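Side-chain contact in fumarate lyase (Mesorhizobium sp., PDB 3C8T), which belongs to the fumarate lyase superfamily, largely helical enzymes that assemble as tetramers around a core of long packed helices: residues Leu304-His309 with Trp318-Ser323. Numbering follows the deposited sequence.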
ATOM      1  N   LEU A 304      -8.085  -0.893   6.032  1.00 28.78           N
ATOM      2  CA  LEU A 304      -8.535  -2.077   5.294  1.00 29.24           C
ATOM      3  C   LEU A 304      -7.948  -3.367   5.871  1.00 29.58           C
ATOM      4  O   LEU A 304      -8.625  -4.378   5.914  1.00 29.76           O
ATOM      5  CB  LEU A 304      -8.233  -1.919   3.783  1.00 29.36           C
ATOM      6  CG  LEU A 304      -9.061  -0.787   3.106  1.00 29.35           C
ATOM      7  CD1 LEU A 304      -8.581  -0.486   1.717  1.00 28.40           C
ATOM      8  CD2 LEU A 304     -10.538  -1.113   3.086  1.00 31.97           C
ATOM      9  N   ASP A 305      -6.703  -3.317   6.343  1.00 29.96           N
ATOM     10  CA  ASP A 305      -6.110  -4.431   7.074  1.00 31.43           C
ATOM     11  C   ASP A 305      -6.790  -4.669   8.441  1.00 31.18           C
ATOM     12  O   ASP A 305      -7.057  -5.799   8.816  1.00 30.57           O
ATOM     13  CB  ASP A 305      -4.591  -4.241   7.262  1.00 31.88           C
ATOM     14  CG  ASP A 305      -3.802  -4.252   5.926  1.00 37.20           C
ATOM     15  OD1 ASP A 305      -4.127  -5.054   5.022  1.00 42.48           O
ATOM     16  OD2 ASP A 305      -2.822  -3.462   5.779  1.00 40.80           O
ATOM     17  N   ALA A 306      -7.075  -3.596   9.171  1.00 31.54           N
ATOM     18  CA  ALA A 306      -7.693  -3.667  10.491  1.00 31.38           C
ATOM     19  C   ALA A 306      -9.104  -4.279  10.474  1.00 31.66           C
ATOM     20  O   ALA A 306      -9.595  -4.771  11.511  1.00 32.70           O
ATOM     21  CB  ALA A 306      -7.738  -2.249  11.137  1.00 30.52           C
ATOM     22  N   MET A 307      -9.752  -4.221   9.321  1.00 31.19           N
ATOM     23  CA  MET A 307     -11.078  -4.820   9.115  1.00 30.60           C
ATOM     24  C   MET A 307     -11.070  -6.325   9.240  1.00 30.85           C
ATOM     25  O   MET A 307     -12.105  -6.911   9.571  1.00 31.29           O
ATOM     26  CB  MET A 307     -11.618  -4.484   7.715  1.00 31.05           C
ATOM     27  CG  MET A 307     -12.087  -3.057   7.558  1.00 31.49           C
ATOM     28  SD  MET A 307     -12.856  -2.824   5.957  1.00 27.32           S
ATOM     29  CE  MET A 307     -14.417  -3.612   6.364  1.00 28.72           C
ATOM     30  N   ILE A 308      -9.936  -6.962   8.957  1.00 30.69           N
ATOM     31  CA  ILE A 308      -9.841  -8.432   9.097  1.00 31.30           C
ATOM     32  C   ILE A 308      -9.638  -8.685  10.576  1.00 31.33           C
ATOM     33  O   ILE A 308      -8.512  -8.878  11.040  1.00 31.04           O
ATOM     34  CB  ILE A 308      -8.664  -9.088   8.318  1.00 31.46           C
ATOM     35  CG1 ILE A 308      -8.394  -8.423   6.963  1.00 32.45           C
ATOM     36  CG2 ILE A 308      -8.881 -10.564   8.152  1.00 30.62           C
ATOM     37  CD1 ILE A 308      -9.504  -8.428   5.987  1.00 31.49           C
ATOM     38  N   HIS A 309     -10.741  -8.646  11.306  1.00 30.46           N
ATOM     39  CA  HIS A 309     -10.706  -8.554  12.744  1.00 30.61           C
ATOM     40  C   HIS A 309     -11.435  -9.808  13.293  1.00 31.15           C
ATOM     41  O   HIS A 309     -12.687  -9.884  13.379  1.00 30.35           O
ATOM     42  CB  HIS A 309     -11.417  -7.267  13.121  1.00 30.63           C
ATOM     43  CG  HIS A 309     -11.376  -6.947  14.582  1.00 30.23           C
ATOM     44  ND1 HIS A 309     -11.045  -5.696  15.052  1.00 28.31           N
ATOM     45  CD2 HIS A 309     -11.663  -7.699  15.675  1.00 29.02           C
ATOM     46  CE1 HIS A 309     -11.109  -5.688  16.371  1.00 32.11           C
ATOM     47  NE2 HIS A 309     -11.494  -6.889  16.777  1.00 30.26           N
ATOM     48  N   TRP A 318      -6.913  -4.489  15.910  1.00 28.96           N
ATOM     49  CA  TRP A 318      -7.481  -3.334  16.619  1.00 29.61           C
ATOM     50  C   TRP A 318      -6.397  -2.277  16.877  1.00 28.69           C
ATOM     51  O   TRP A 318      -6.618  -1.081  16.711  1.00 27.76           O
ATOM     52  CB  TRP A 318      -8.183  -3.801  17.902  1.00 29.82           C
ATOM     53  CG  TRP A 318      -8.752  -2.704  18.768  1.00 32.47           C
ATOM     54  CD1 TRP A 318      -9.286  -1.474  18.344  1.00 32.69           C
ATOM     55  CD2 TRP A 318      -8.914  -2.734  20.192  1.00 30.66           C
ATOM     56  NE1 TRP A 318      -9.731  -0.763  19.433  1.00 33.09           N
ATOM     57  CE2 TRP A 318      -9.518  -1.500  20.575  1.00 31.27           C
ATOM     58  CE3 TRP A 318      -8.628  -3.687  21.178  1.00 32.85           C
ATOM     59  CZ2 TRP A 318      -9.813  -1.187  21.903  1.00 31.04           C
ATOM     60  CZ3 TRP A 318      -8.922  -3.377  22.520  1.00 33.89           C
ATOM     61  CH2 TRP A 318      -9.512  -2.133  22.867  1.00 32.96           C
ATOM     62  N   HIS A 319      -5.205  -2.746  17.217  1.00 29.01           N
ATOM     63  CA  HIS A 319      -4.051  -1.892  17.440  1.00 29.07           C
ATOM     64  C   HIS A 319      -3.756  -0.999  16.227  1.00 29.00           C
ATOM     65  O   HIS A 319      -3.301   0.133  16.375  1.00 28.25           O
ATOM     66  CB  HIS A 319      -2.831  -2.751  17.747  1.00 28.59           C
ATOM     67  CG  HIS A 319      -1.738  -1.997  18.431  1.00 31.27           C
ATOM     68  ND1 HIS A 319      -1.382  -2.234  19.739  1.00 32.22           N
ATOM     69  CD2 HIS A 319      -0.960  -0.970  18.006  1.00 30.76           C
ATOM     70  CE1 HIS A 319      -0.410  -1.404  20.081  1.00 33.12           C
ATOM     71  NE2 HIS A 319      -0.142  -0.620  19.049  1.00 31.30           N
ATOM     72  N   LEU A 320      -4.038  -1.513  15.033  1.00 29.26           N
ATOM     73  CA  LEU A 320      -3.837  -0.764  13.797  1.00 29.52           C
ATOM     74  C   LEU A 320      -4.662   0.505  13.664  1.00 30.01           C
ATOM     75  O   LEU A 320      -4.165   1.481  13.114  1.00 29.31           O
ATOM     76  CB  LEU A 320      -4.023  -1.659  12.562  1.00 30.70           C
ATOM     77  CG  LEU A 320      -2.909  -2.606  12.107  1.00 30.89           C
ATOM     78  CD1 LEU A 320      -3.413  -3.281  10.813  1.00 31.12           C
ATOM     79  CD2 LEU A 320      -1.593  -1.754  11.856  1.00 31.10           C
ATOM     80  N   GLU A 321      -5.911   0.498  14.162  1.00 30.00           N
ATOM     81  CA  GLU A 321      -6.747   1.711  14.254  1.00 30.19           C
ATOM     82  C   GLU A 321      -6.146   2.838  15.077  1.00 29.59           C
ATOM     83  O   GLU A 321      -6.454   4.008  14.823  1.00 28.54           O
ATOM     84  CB  GLU A 321      -8.147   1.385  14.824  1.00 29.23           C
ATOM     85  CG  GLU A 321      -8.712   0.103  14.224  1.00 31.23           C
ATOM     86  CD  GLU A 321     -10.227  -0.051  14.394  1.00 32.39           C
ATOM     87  OE1 GLU A 321     -10.848   0.786  15.081  1.00 37.20           O
ATOM     88  OE2 GLU A 321     -10.795  -1.001  13.811  1.00 32.93           O
ATOM     89  N   TRP A 322      -5.327   2.475  16.072  1.00 30.55           N
ATOM     90  CA  TRP A 322      -4.785   3.401  17.069  1.00 31.51           C
ATOM     91  C   TRP A 322      -3.797   4.388  16.493  1.00 32.63           C
ATOM     92  O   TRP A 322      -3.525   5.397  17.121  1.00 33.34           O
ATOM     93  CB  TRP A 322      -4.111   2.650  18.246  1.00 31.83           C
ATOM     94  CG  TRP A 322      -5.042   1.793  19.113  1.00 32.11           C
ATOM     95  CD1 TRP A 322      -6.406   1.797  19.106  1.00 35.31           C
ATOM     96  CD2 TRP A 322      -4.654   0.863  20.146  1.00 32.28           C
ATOM     97  NE1 TRP A 322      -6.891   0.898  20.050  1.00 34.91           N
ATOM     98  CE2 TRP A 322      -5.836   0.317  20.694  1.00 33.68           C
ATOM     99  CE3 TRP A 322      -3.420   0.426  20.641  1.00 33.70           C
ATOM    100  CZ2 TRP A 322      -5.825  -0.642  21.736  1.00 33.51           C
ATOM    101  CZ3 TRP A 322      -3.406  -0.531  21.670  1.00 33.76           C
ATOM    102  CH2 TRP A 322      -4.607  -1.049  22.199  1.00 33.64           C
ATOM    103  N   SER A 323      -3.210   4.069  15.344  1.00 33.31           N
ATOM    104  CA  SER A 323      -2.425   5.046  14.577  1.00 34.60           C
ATOM    105  C   SER A 323      -3.276   5.569  13.411  1.00 34.09           C
ATOM    106  O   SER A 323      -3.364   6.786  13.163  1.00 35.12           O
ATOM    107  CB  SER A 323      -1.121   4.419  14.060  1.00 35.23           C
ATOM    108  OG  SER A 323      -1.353   3.540  12.966  1.00 35.82           O
TER
HETATM  109  O   HOH W   1      -9.764  -3.515  13.872  1.00 26.48           O
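Ala-306 sets its methyl against the helix holding Leu-320 and Glu-321: its CB is 4.0 Å from CB of Leu-320 and also 4.0 Å from CG of Glu-321. Leu-320 also reaches across with CD1, which lies 3.9 Å from CB of Asp-305. A van der Waals contact joins the imidazole of His-309 to the methylene of Trp-318, CE1 to CB at 3.8 Å; the two side chains run alongside each other, and with CG of Trp-318 anti to its backbone N (chi1 177°) the indole turns toward helix 104-140, where it meets Gln-105 and Met-108. Helices 284-306 and 315-344 belong to the long helical core that is the hallmark of this lyase superfamily, and here a short connection links them, with Ile-308 at the centre of an inverse gamma turn. No direct hydrogen bond crosses the contact. Instead one water donates to O of Ala-306 (2.7 Å) and to OE2 of Glu-321 (2.7 Å), and lies in the ring plane of His-309, 2.8 Å from ND1. The other carboxylate oxygen of Glu-321, OE1, forms a salt bridge with Arg-228, while Asp-305 pairs with Arg-297 of both the second and the third subunit.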